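Local coordinates for protein Lys-gingipain catalytic subunit (Porphyromonas gingivalis, PDB 6I9A) that cleaves proteins after lysine residues as a secreted cysteine endopeptidase and may act as a virulence factor in periodontal disease, at residues A211-H216 / G246-T251; T220-P225 / P259-V264; A381-N386 / K448-G453. All blocks are in the same frame, centred on the assembly; numbering follows the deposited sequence. Where two conformers were deposited one is given.

Contact 1. Residues A211-H216 / G246-T251; sequences ANYTAH and GNCCIT. With H8E (benzyl-N-[(2S)-1-[[(3S)-7-amino-1-(benzylamino)-1,2-dioxoheptan-3-yl]amino]-5-(2-methyl-2-phenylhydrazinyl)-1,5-dioxopentan-2-yl]carbamate), chain I.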
loop_
_atom_site.group_PDB
_atom_site.type_symbol
_atom_site.label_atom_id
_atom_site.label_comp_id
_atom_site.label_asym_id
_atom_site.label_seq_id
_atom_site.Cartn_x
_atom_site.Cartn_y
_atom_site.Cartn_z
ATOM N N ALA A 211 7.457 -7.965 -6.418
ATOM C CA ALA A 211 8.576 -7.739 -7.336
ATOM C C ALA A 211 9.241 -6.452 -6.929
ATOM O O ALA A 211 8.556 -5.417 -6.811
ATOM C CB ALA A 211 8.078 -7.658 -8.760
ATOM N N ASN A 212 10.580 -6.493 -6.716
ATOM C CA ASN A 212 11.315 -5.267 -6.342
ATOM C C ASN A 212 12.546 -5.169 -7.229
ATOM O O ASN A 212 13.349 -6.112 -7.313
ATOM C CB ASN A 212 11.718 -5.354 -4.879
ATOM C CG ASN A 212 12.409 -4.162 -4.247
ATOM O OD1 ASN A 212 13.006 -4.330 -3.186
ATOM N ND2 ASN A 212 12.307 -2.966 -4.828
ATOM N N TYR A 213 12.656 -4.034 -7.919
ATOM C CA TYR A 213 13.754 -3.694 -8.807
ATOM C C TYR A 213 14.467 -2.486 -8.208
ATOM O O TYR A 213 13.831 -1.473 -7.890
ATOM C CB TYR A 213 13.165 -3.354 -10.196
ATOM C CG TYR A 213 14.143 -2.740 -11.169
ATOM C CD1 TYR A 213 14.325 -1.360 -11.215
ATOM C CD2 TYR A 213 14.813 -3.519 -12.102
ATOM C CE1 TYR A 213 15.148 -0.766 -12.163
ATOM C CE2 TYR A 213 15.649 -2.935 -13.061
ATOM C CZ TYR A 213 15.807 -1.555 -13.087
ATOM O OH TYR A 213 16.656 -0.990 -14.030
ATOM N N THR A 214 15.800 -2.548 -8.101
ATOM C CA THR A 214 16.616 -1.406 -7.691
ATOM C C THR A 214 17.744 -1.238 -8.704
ATOM O O THR A 214 18.597 -2.143 -8.874
ATOM C CB THR A 214 17.127 -1.563 -6.260
ATOM O OG1 THR A 214 17.988 -0.412 -6.034
ATOM C CG2 THR A 214 17.929 -2.836 -5.967
ATOM N N ALA A 215 17.719 -0.123 -9.424
ATOM C CA ALA A 215 18.695 0.322 -10.453
ATOM C C ALA A 215 18.045 1.448 -11.259
ATOM O O ALA A 215 17.344 2.248 -10.653
ATOM C CB ALA A 215 19.205 -0.814 -11.354
ATOM N N HIS A 216 18.283 1.562 -12.570
ATOM C CA HIS A 216 17.824 2.738 -13.343
ATOM C C HIS A 216 16.383 2.638 -13.762
ATOM O O HIS A 216 15.933 1.573 -14.227
ATOM C CB HIS A 216 18.694 2.936 -14.584
ATOM C CG HIS A 216 20.160 2.961 -14.321
ATOM N ND1 HIS A 216 21.044 2.415 -15.228
ATOM C CD2 HIS A 216 20.861 3.388 -13.258
ATOM C CE1 HIS A 216 22.250 2.562 -14.714
ATOM N NE2 HIS A 216 22.202 3.169 -13.557
ATOM N N GLY A 246 9.546 -0.088 -7.427
ATOM C CA GLY A 246 10.657 0.368 -8.265
ATOM C C GLY A 246 11.483 1.384 -7.482
ATOM O O GLY A 246 11.046 2.528 -7.283
ATOM N N ASN A 247 12.603 0.920 -6.914
ATOM C CA ASN A 247 13.562 1.827 -6.259
ATOM C C ASN A 247 14.516 2.327 -7.343
ATOM O O ASN A 247 15.572 1.727 -7.627
ATOM C CB ASN A 247 14.288 1.126 -5.137
ATOM C CG ASN A 247 13.375 0.740 -3.988
ATOM O OD1 ASN A 247 13.199 -0.436 -3.660
ATOM N ND2 ASN A 247 12.756 1.753 -3.360
ATOM N N CYS A 248 14.052 3.369 -8.046
ATOM C CA CYS A 248 14.659 3.845 -9.304
ATOM C C CYS A 248 14.047 5.173 -9.655
ATOM O O CYS A 248 13.020 5.578 -9.086
ATOM C CB CYS A 248 14.480 2.835 -10.443
ATOM S SG CYS A 248 12.756 2.411 -10.803
ATOM N N CYS A 249 14.588 5.861 -10.636
ATOM C CA CYS A 249 14.027 7.135 -11.071
ATOM C C CYS A 249 12.674 6.997 -11.734
ATOM O O CYS A 249 12.425 6.010 -12.436
ATOM C CB CYS A 249 14.981 7.784 -12.091
ATOM S SG CYS A 249 16.617 8.219 -11.399
ATOM N N ILE A 250 11.834 8.004 -11.508
ATOM C CA ILE A 250 10.725 8.566 -12.289
ATOM C C ILE A 250 9.643 7.587 -12.798
ATOM O O ILE A 250 8.729 8.089 -13.479
ATOM C CB ILE A 250 11.256 9.453 -13.458
ATOM C CG1 ILE A 250 12.079 8.661 -14.495
ATOM C CG2 ILE A 250 12.073 10.625 -12.867
ATOM C CD1 ILE A 250 12.597 9.553 -15.671
ATOM N N THR A 251 9.635 6.306 -12.395
ATOM C CA THR A 251 8.572 5.418 -12.868
ATOM C C THR A 251 7.196 5.765 -12.328
ATOM O O THR A 251 6.210 5.257 -12.895
ATOM C CB THR A 251 8.884 3.991 -12.482
ATOM O OG1 THR A 251 8.885 3.827 -11.057
ATOM C CG2 THR A 251 10.159 3.441 -13.114
HETATM C CAQ H8E I . 16.861 6.392 -17.598
HETATM C CAK H8E I . 16.777 5.473 -18.666
HETATM C CAH H8E I . 17.803 4.549 -18.872
HETATM C CAL H8E I . 18.927 4.524 -18.053
HETATM C CAR H8E I . 18.990 5.452 -17.024
HETATM C CBO H8E I . 17.975 6.357 -16.746
HETATM C CBA H8E I . 18.163 7.285 -15.701
HETATM N NBE H8E I . 17.736 6.772 -14.389
HETATM C CBL H8E I . 18.343 7.130 -13.223
HETATM O OAE H8E I . 19.369 7.821 -13.213
HETATM C CBN H8E I . 17.691 6.616 -11.943
HETATM O OAG H8E I . 16.920 5.624 -12.129
HETATM C CBS H8E I . 18.728 6.464 -10.786
HETATM C CBB H8E I . 18.256 5.519 -9.674
HETATM C CAY H8E I . 19.324 5.279 -8.603
HETATM C CAX H8E I . 18.823 4.557 -7.348
HETATM C CAW H8E I . 18.537 3.084 -7.605
HETATM N NAB H8E I . 18.089 2.443 -6.332
HETATM N NBG H8E I . 19.142 7.748 -10.208
HETATM C C H8E I . 20.383 8.232 -10.171
HETATM O O H8E I . 21.372 7.703 -10.662
HETATM C CA H8E I . 20.448 9.646 -9.609
HETATM N N H8E I . 21.769 9.979 -9.084
HETATM C CBK H8E I . 22.280 9.393 -7.972
HETATM O OAD H8E I . 21.672 8.452 -7.442
HETATM O OBI H8E I . 23.391 9.873 -7.559
HETATM C CBD H8E I . 24.065 9.237 -6.412
HETATM C CBP H8E I . 25.421 9.758 -6.243
HETATM C CAS H8E I . 25.722 10.752 -5.311
HETATM C CAM H8E I . 27.041 11.261 -5.114
HETATM C CAI H8E I . 28.027 10.751 -5.976
HETATM C CAN H8E I . 27.711 9.812 -6.947
HETATM C CAT H8E I . 26.431 9.305 -7.094
HETATM C CB H8E I . 20.085 10.651 -10.714
HETATM C CG H8E I . 21.033 10.583 -11.941
HETATM C CD H8E I . 20.440 11.291 -13.123
HETATM O OE1 H8E I . 20.548 12.512 -13.242
HETATM N NE2 H8E I . 19.755 10.465 -13.936
HETATM N NBT H8E I . 18.985 10.935 -15.012
HETATM C CAA H8E I . 17.542 10.603 -14.860
HETATM C CBQ H8E I . 19.647 10.899 -16.277
HETATM C CAU H8E I . 18.937 10.788 -17.483
HETATM C CAO H8E I . 19.611 10.816 -18.701
HETATM C CAJ H8E I . 20.994 10.942 -18.730
HETATM C CAP H8E I . 21.715 11.011 -17.547
HETATM C CAV H8E I . 21.043 11.011 -16.323
HETATM O O HOH W 1 12.630 -2.156 -1.457
#
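The active site of this clan CD cysteine peptidase sits where two neighbouring parallel strands of the catalytic sheet end, a common address for catalytic residues in alpha/beta folds. Strands 210-214 and 242-247 pair Tyr213 with Gly246 and Thr214 with Asn247, then continue into the loops that carry His216 and the nucleophile Cys249. Asn247 N donates to Tyr213 O at 2.9 Å, while the return bond from Ala215 N to Asn247 O is weak. On the face that bears Asn212 and Asn247, the two amides meet with their planes 73° apart. Asn212 ND2 reaches Asn247 OD1 at 2.9 Å in a nearly straight bond (168°) that lies in the donor's amide plane but is tilted from the acceptor's carbonyl plane. One water donates to the OD1 atoms of both residues, and Tyr313 holds Asn212 OD1 as well. The far face is aromatic: Cys248 CB lies at the edge of the Tyr213 ring, 4.0 Å from CE1, and Cys248 SG also stands at that edge. Tyr213 OH donates to His216 O at 2.7 Å, fastening the backbone of the histidine whose NE2 is bonded to Asp160. The inhibitor KYT-36 uses this frame from its lysine-like side chain to its warhead. Its terminal amine NAB is gripped by Asn247 O and, at 2.9 Å, by Thr214 OG1, which a chi1 of 176° swings away from its own backbone N; Asp288 also bonds the inhibitor, probably at this amine, consistent with the preference for lysine at P1. At the other end Cys249 SG is covalently bound to inhibitor carbon CBN at 2.0 Å, and Cys249 N donates to the adjoining oxygen OAG at 2.8 Å.

Contact 2. Residues T220-P225 / P259-V264; sequences TAWADP and PCFGEV. With CA (calcium ion), chain H.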
loop_
_atom_site.group_PDB
_atom_site.type_symbol
_atom_site.label_atom_id
_atom_site.label_comp_id
_atom_site.label_asym_id
_atom_site.label_seq_id
_atom_site.Cartn_x
_atom_site.Cartn_y
_atom_site.Cartn_z
ATOM N N THR A 220 8.638 5.263 -18.166
ATOM C CA THR A 220 7.833 4.161 -18.701
ATOM C C THR A 220 8.536 2.822 -18.633
ATOM O O THR A 220 8.112 1.874 -19.313
ATOM C CB THR A 220 7.410 4.481 -20.160
ATOM O OG1 THR A 220 8.593 4.682 -20.943
ATOM C CG2 THR A 220 6.496 5.678 -20.243
ATOM N N ALA A 221 9.586 2.688 -17.799
ATOM C CA ALA A 221 10.294 1.423 -17.753
ATOM C C ALA A 221 11.133 1.280 -16.517
ATOM O O ALA A 221 11.714 2.242 -15.997
ATOM C CB ALA A 221 11.235 1.258 -18.978
ATOM N N TRP A 222 11.326 0.020 -16.116
ATOM C CA TRP A 222 12.505 -0.410 -15.368
ATOM C C TRP A 222 13.557 -0.560 -16.474
ATOM O O TRP A 222 13.338 -1.304 -17.435
ATOM C CB TRP A 222 12.263 -1.710 -14.597
ATOM C CG TRP A 222 11.311 -1.544 -13.461
ATOM C CD1 TRP A 222 10.904 -0.379 -12.871
ATOM C CD2 TRP A 222 10.776 -2.603 -12.668
ATOM N NE1 TRP A 222 10.119 -0.656 -11.779
ATOM C CE2 TRP A 222 10.020 -2.018 -11.634
ATOM C CE3 TRP A 222 10.833 -4.009 -12.753
ATOM C CZ2 TRP A 222 9.405 -2.777 -10.618
ATOM C CZ3 TRP A 222 10.166 -4.761 -11.785
ATOM C CH2 TRP A 222 9.455 -4.145 -10.737
ATOM N N ALA A 223 14.667 0.175 -16.416
ATOM C CA ALA A 223 15.476 0.351 -17.619
ATOM C C ALA A 223 16.439 -0.780 -17.954
ATOM O O ALA A 223 16.708 -0.987 -19.155
ATOM C CB ALA A 223 16.240 1.662 -17.545
ATOM N N ASP A 224 17.010 -1.450 -16.963
ATOM C CA ASP A 224 18.019 -2.489 -17.303
ATOM C C ASP A 224 18.228 -3.400 -16.094
ATOM O O ASP A 224 18.860 -2.985 -15.109
ATOM C CB ASP A 224 19.357 -1.826 -17.684
ATOM C CG ASP A 224 20.370 -2.803 -18.221
ATOM O OD1 ASP A 224 20.145 -4.004 -18.117
ATOM O OD2 ASP A 224 21.441 -2.343 -18.716
ATOM N N PRO A 225 17.688 -4.615 -16.118
ATOM C CA PRO A 225 17.029 -5.250 -17.267
ATOM C C PRO A 225 15.722 -4.551 -17.626
ATOM O O PRO A 225 14.962 -4.116 -16.751
ATOM C CB PRO A 225 16.786 -6.682 -16.793
ATOM C CG PRO A 225 16.788 -6.601 -15.273
ATOM C CD PRO A 225 17.841 -5.553 -15.002
ATOM N N PRO A 259 0.935 7.695 -19.821
ATOM C CA PRO A 259 0.805 7.037 -18.516
ATOM C C PRO A 259 2.179 6.498 -18.078
ATOM O O PRO A 259 2.934 5.886 -18.861
ATOM C CB PRO A 259 -0.186 5.883 -18.789
ATOM C CG PRO A 259 -1.044 6.473 -19.928
ATOM C CD PRO A 259 -0.010 7.118 -20.798
ATOM N N CYS A 260 2.534 6.758 -16.825
ATOM C CA CYS A 260 3.831 6.301 -16.377
ATOM C C CYS A 260 3.802 4.799 -16.074
ATOM O O CYS A 260 2.733 4.185 -15.999
ATOM C CB CYS A 260 4.311 7.118 -15.179
ATOM S SG CYS A 260 3.351 6.843 -13.646
ATOM N N PHE A 261 4.976 4.202 -15.850
ATOM C CA PHE A 261 5.091 2.796 -15.549
ATOM C C PHE A 261 4.175 2.390 -14.381
ATOM O O PHE A 261 3.491 1.355 -14.454
ATOM C CB PHE A 261 6.576 2.516 -15.221
ATOM C CG PHE A 261 6.887 1.086 -14.915
ATOM C CD1 PHE A 261 6.765 0.586 -13.614
ATOM C CD2 PHE A 261 7.372 0.242 -15.910
ATOM C CE1 PHE A 261 7.100 -0.732 -13.318
ATOM C CE2 PHE A 261 7.718 -1.077 -15.613
ATOM C CZ PHE A 261 7.615 -1.548 -14.312
ATOM N N GLY A 262 4.173 3.186 -13.291
ATOM C CA GLY A 262 3.343 2.811 -12.140
ATOM C C GLY A 262 1.847 2.854 -12.443
ATOM O O GLY A 262 1.068 2.083 -11.863
ATOM N N GLU A 263 1.432 3.775 -13.339
ATOM C CA GLU A 263 0.036 3.834 -13.746
ATOM C C GLU A 263 -0.280 2.616 -14.612
ATOM O O GLU A 263 -1.310 1.975 -14.457
ATOM C CB GLU A 263 -0.240 5.139 -14.508
ATOM C CG GLU A 263 -0.333 6.327 -13.556
ATOM C CD GLU A 263 -0.470 7.657 -14.277
ATOM O OE1 GLU A 263 0.328 7.953 -15.194
ATOM O OE2 GLU A 263 -1.333 8.452 -13.847
ATOM N N VAL A 264 0.600 2.306 -15.592
ATOM C CA VAL A 264 0.282 1.159 -16.467
ATOM C C VAL A 264 0.235 -0.134 -15.673
ATOM O O VAL A 264 -0.668 -0.958 -15.902
ATOM C CB VAL A 264 1.310 1.091 -17.623
ATOM C CG1 VAL A 264 1.112 -0.168 -18.473
ATOM C CG2 VAL A 264 1.178 2.327 -18.515
HETATM CA CA CA H . -0.986 10.197 -15.557
HETATM O O HOH W 2 -1.436 12.460 -16.324
HETATM O O HOH W 3 1.159 10.404 -16.723
HETATM O O HOH W 4 -1.409 9.450 -17.760
#
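Phe261 and Trp222 form the dense part of this contact, an offset stack between the first turn of helix 261-267 and the short strand 221-223. The phenyl ring covers the five-membered ring of the indole, centroids 4.2 Å apart and planes inclined by 28°, with Phe261 CE1 coming within 3.4 Å of Trp222 NE1. Extended away from its own backbone N (chi1 -179°), the Phe261 side chain runs across to the strand, where CD2 packs 3.7 Å from Ala221 CA and Thr220 O lies at the ring's edge. The indole is fixed in turn: NE1 is hydrogen-bonded to Tyr276 OH, and Tyr213 stacks on Trp222 as well.

Packing thins toward Pro259 and the side chain of Thr220, where the methyl CG2 of Thr220 meets Pro259 O at 3.8 Å; both residues are partly exposed. No hydrogen bond joins the two segments. Beyond this sparse margin the helix start binds a hydrated calcium ion: Glu263 chelates it through OE1 and OE2, three waters coordinate it, and Asp85 and Phe254 O contribute from elsewhere. Glu263 OE1 also accepts from Cys260 N at 3.0 Å through its anti lone pair, while Glu263 N makes a weak bond back to Cys260 SG. This reciprocal pair is a capping box, the classic N-terminal helix motif, here built with a cysteine at the N-cap and a glutamate that doubles as a calcium ligand.

Contact 3. Residues A381-N386 / K448-G453; sequences ASLPQN and KQIQVG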
loop_
_atom_site.group_PDB
_atom_site.type_symbol
_atom_site.label_atom_id
_atom_site.label_comp_id
_atom_site.label_asym_id
_atom_site.label_seq_id
_atom_site.Cartn_x
_atom_site.Cartn_y
_atom_site.Cartn_z
ATOM N N ALA A 381 -24.546 -17.317 17.534
ATOM C CA ALA A 381 -25.666 -17.853 16.748
ATOM C C ALA A 381 -26.618 -16.749 16.297
ATOM O O ALA A 381 -27.263 -16.883 15.262
ATOM C CB ALA A 381 -26.434 -18.872 17.581
ATOM N N SER A 382 -26.685 -15.642 17.065
ATOM C CA SER A 382 -27.545 -14.556 16.665
ATOM C C SER A 382 -26.942 -13.221 17.074
ATOM O O SER A 382 -25.984 -13.177 17.842
ATOM C CB SER A 382 -28.935 -14.735 17.278
ATOM O OG SER A 382 -28.884 -14.412 18.650
ATOM N N LEU A 383 -27.546 -12.164 16.595
ATOM C CA LEU A 383 -27.195 -10.798 16.912
ATOM C C LEU A 383 -28.478 -10.150 17.423
ATOM O O LEU A 383 -29.232 -9.604 16.604
ATOM C CB LEU A 383 -26.632 -10.040 15.704
ATOM C CG LEU A 383 -25.292 -10.512 15.133
ATOM C CD1 LEU A 383 -25.033 -9.810 13.812
ATOM C CD2 LEU A 383 -24.144 -10.345 16.132
ATOM N N PRO A 384 -28.735 -10.156 18.755
ATOM C CA PRO A 384 -29.969 -9.515 19.268
ATOM C C PRO A 384 -30.036 -8.051 18.835
ATOM O O PRO A 384 -29.024 -7.335 18.828
ATOM C CB PRO A 384 -29.825 -9.635 20.785
ATOM C CG PRO A 384 -29.034 -10.876 20.985
ATOM C CD PRO A 384 -27.993 -10.813 19.852
ATOM N N GLN A 385 -31.220 -7.579 18.496
ATOM C CA GLN A 385 -31.378 -6.205 18.036
ATOM C C GLN A 385 -31.206 -5.204 19.138
ATOM O O GLN A 385 -31.270 -5.586 20.316
ATOM C CB GLN A 385 -32.763 -5.994 17.379
ATOM C CG GLN A 385 -32.909 -6.872 16.133
ATOM C CD GLN A 385 -34.158 -6.644 15.343
ATOM O OE1 GLN A 385 -34.586 -5.524 15.136
ATOM N NE2 GLN A 385 -34.739 -7.714 14.835
ATOM N N ASN A 386 -30.822 -3.957 18.772
ATOM C CA ASN A 386 -30.735 -2.815 19.681
ATOM C C ASN A 386 -29.689 -2.998 20.762
ATOM O O ASN A 386 -29.887 -2.612 21.923
ATOM C CB ASN A 386 -32.134 -2.530 20.332
ATOM C CG ASN A 386 -33.180 -2.340 19.264
ATOM O OD1 ASN A 386 -33.131 -1.422 18.469
ATOM N ND2 ASN A 386 -34.132 -3.248 19.219
ATOM N N LYS A 448 -18.470 -14.058 6.288
ATOM C CA LYS A 448 -19.625 -14.867 6.701
ATOM C C LYS A 448 -20.839 -13.969 6.880
ATOM O O LYS A 448 -20.752 -12.748 6.659
ATOM C CB LYS A 448 -19.291 -15.612 8.017
ATOM C CG LYS A 448 -18.181 -16.646 7.884
ATOM C CD LYS A 448 -18.616 -17.875 7.014
ATOM C CE LYS A 448 -17.459 -18.808 6.752
ATOM N NZ LYS A 448 -17.928 -20.058 6.090
ATOM N N GLN A 449 -21.975 -14.581 7.218
ATOM C CA GLN A 449 -23.194 -13.827 7.460
ATOM C C GLN A 449 -23.879 -14.384 8.674
ATOM O O GLN A 449 -23.703 -15.553 9.044
ATOM C CB GLN A 449 -24.154 -13.864 6.239
ATOM C CG GLN A 449 -23.646 -13.112 5.017
ATOM C CD GLN A 449 -24.684 -13.054 3.920
ATOM O OE1 GLN A 449 -25.325 -14.057 3.577
ATOM N NE2 GLN A 449 -24.854 -11.880 3.341
ATOM N N ILE A 450 -24.611 -13.498 9.372
ATOM C CA ILE A 450 -25.465 -13.901 10.503
ATOM C C ILE A 450 -26.878 -13.377 10.236
ATOM O O ILE A 450 -27.037 -12.178 9.963
ATOM C CB ILE A 450 -24.956 -13.426 11.876
ATOM C CG1 ILE A 450 -23.521 -13.936 12.146
ATOM C CG2 ILE A 450 -25.950 -13.840 13.008
ATOM C CD1 ILE A 450 -22.968 -13.419 13.500
ATOM N N GLN A 451 -27.883 -14.271 10.315
ATOM C CA GLN A 451 -29.272 -13.899 10.066
ATOM C C GLN A 451 -29.939 -13.338 11.313
ATOM O O GLN A 451 -29.876 -13.950 12.377
ATOM C CB GLN A 451 -30.064 -15.101 9.507
ATOM C CG GLN A 451 -31.554 -14.819 9.262
ATOM C CD GLN A 451 -31.833 -13.659 8.331
ATOM O OE1 GLN A 451 -31.025 -13.293 7.468
ATOM N NE2 GLN A 451 -33.002 -13.061 8.473
ATOM N N VAL A 452 -30.578 -12.160 11.154
ATOM C CA VAL A 452 -31.331 -11.467 12.200
ATOM C C VAL A 452 -32.820 -11.503 11.796
ATOM O O VAL A 452 -33.165 -11.059 10.698
ATOM C CB VAL A 452 -30.812 -10.019 12.406
ATOM C CG1 VAL A 452 -31.731 -9.236 13.337
ATOM C CG2 VAL A 452 -29.383 -10.023 12.952
ATOM N N GLY A 453 -33.662 -12.034 12.676
ATOM C CA GLY A 453 -35.103 -12.131 12.433
ATOM C C GLY A 453 -35.493 -13.237 11.478
ATOM O O GLY A 453 -34.662 -14.068 11.110
HETATM O O HOH W 5 -29.280 -16.429 13.426
#
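Apolar contacts carry most of the meeting between Leu383 and the two inward-pointing residues of the last strand, Ile450 and Val452. Leu383 drops between them. Its CG sits 4.0 Å from Ile450 CG2, and both CG and CD1 also lie near Ile450 CD1, the two side chains crossing at about a right angle. On its other flank Leu383 CB meets Val452 CG2 at 3.9 Å, and the same methyl lies 3.7 Å from Leu383 O. The two branches of Val452 divide the work: with CG2 given to Leu383, CG1, turned away from the backbone N (chi1 171°), reaches the side chain of Gln385. The glutamine crosses it obliquely, with CG 3.8 Å and NE2 3.7 Å from Val452 CG1; NE2 also makes a weak hydrogen bond with Asn431. At the opposite end, Ile450 CG2 touches the backbone of Ala381 and Ser382.

The setting is the C-terminal immunoglobulin-like domain, a beta-sandwich fold. Strand 446-452 lies at the margin of its antiparallel sheet, hydrogen-bonded to strand 432-439 through Ile450 with Tyr434 and Val452 with Gly432. The loop 381-386, which links strands 377-378 and 389-394, crosses over the face bearing Ile450 and Val452, and Leu383 also touches Ile428 there.

Polar links are few, and no direct hydrogen bond spans the two segments. A water bridges them instead, donating to Ala381 O and to Gln451 O, each at 2.8 Å. The Gln451 side chain is exposed; in one of its two conformers NE2 lies 3.3 Å from Gly453 O, but Gly453 is poorly ordered and this bond is doubtful.

How the contacts relate
From the N terminus, segment 211-216 opens contact 1 and 220-225 opens contact 2 before 246-251 closes the first loop and 259-264 the second, so the two loops cross. They also touch: backbone pairs His216 O with Ala223 N and Thr251 O with Gly262 N, each 2.9 Å apart, are probable hydrogen bonds. Together they join the mixed catalytic sheet and its loops to the small antiparallel sheet and the calcium-binding helix start. Contact 3 follows in series, its loop running through the C-terminal immunoglobulin-like domain and closing at the last strand. Its centre lies about 49 Å from those of the other two.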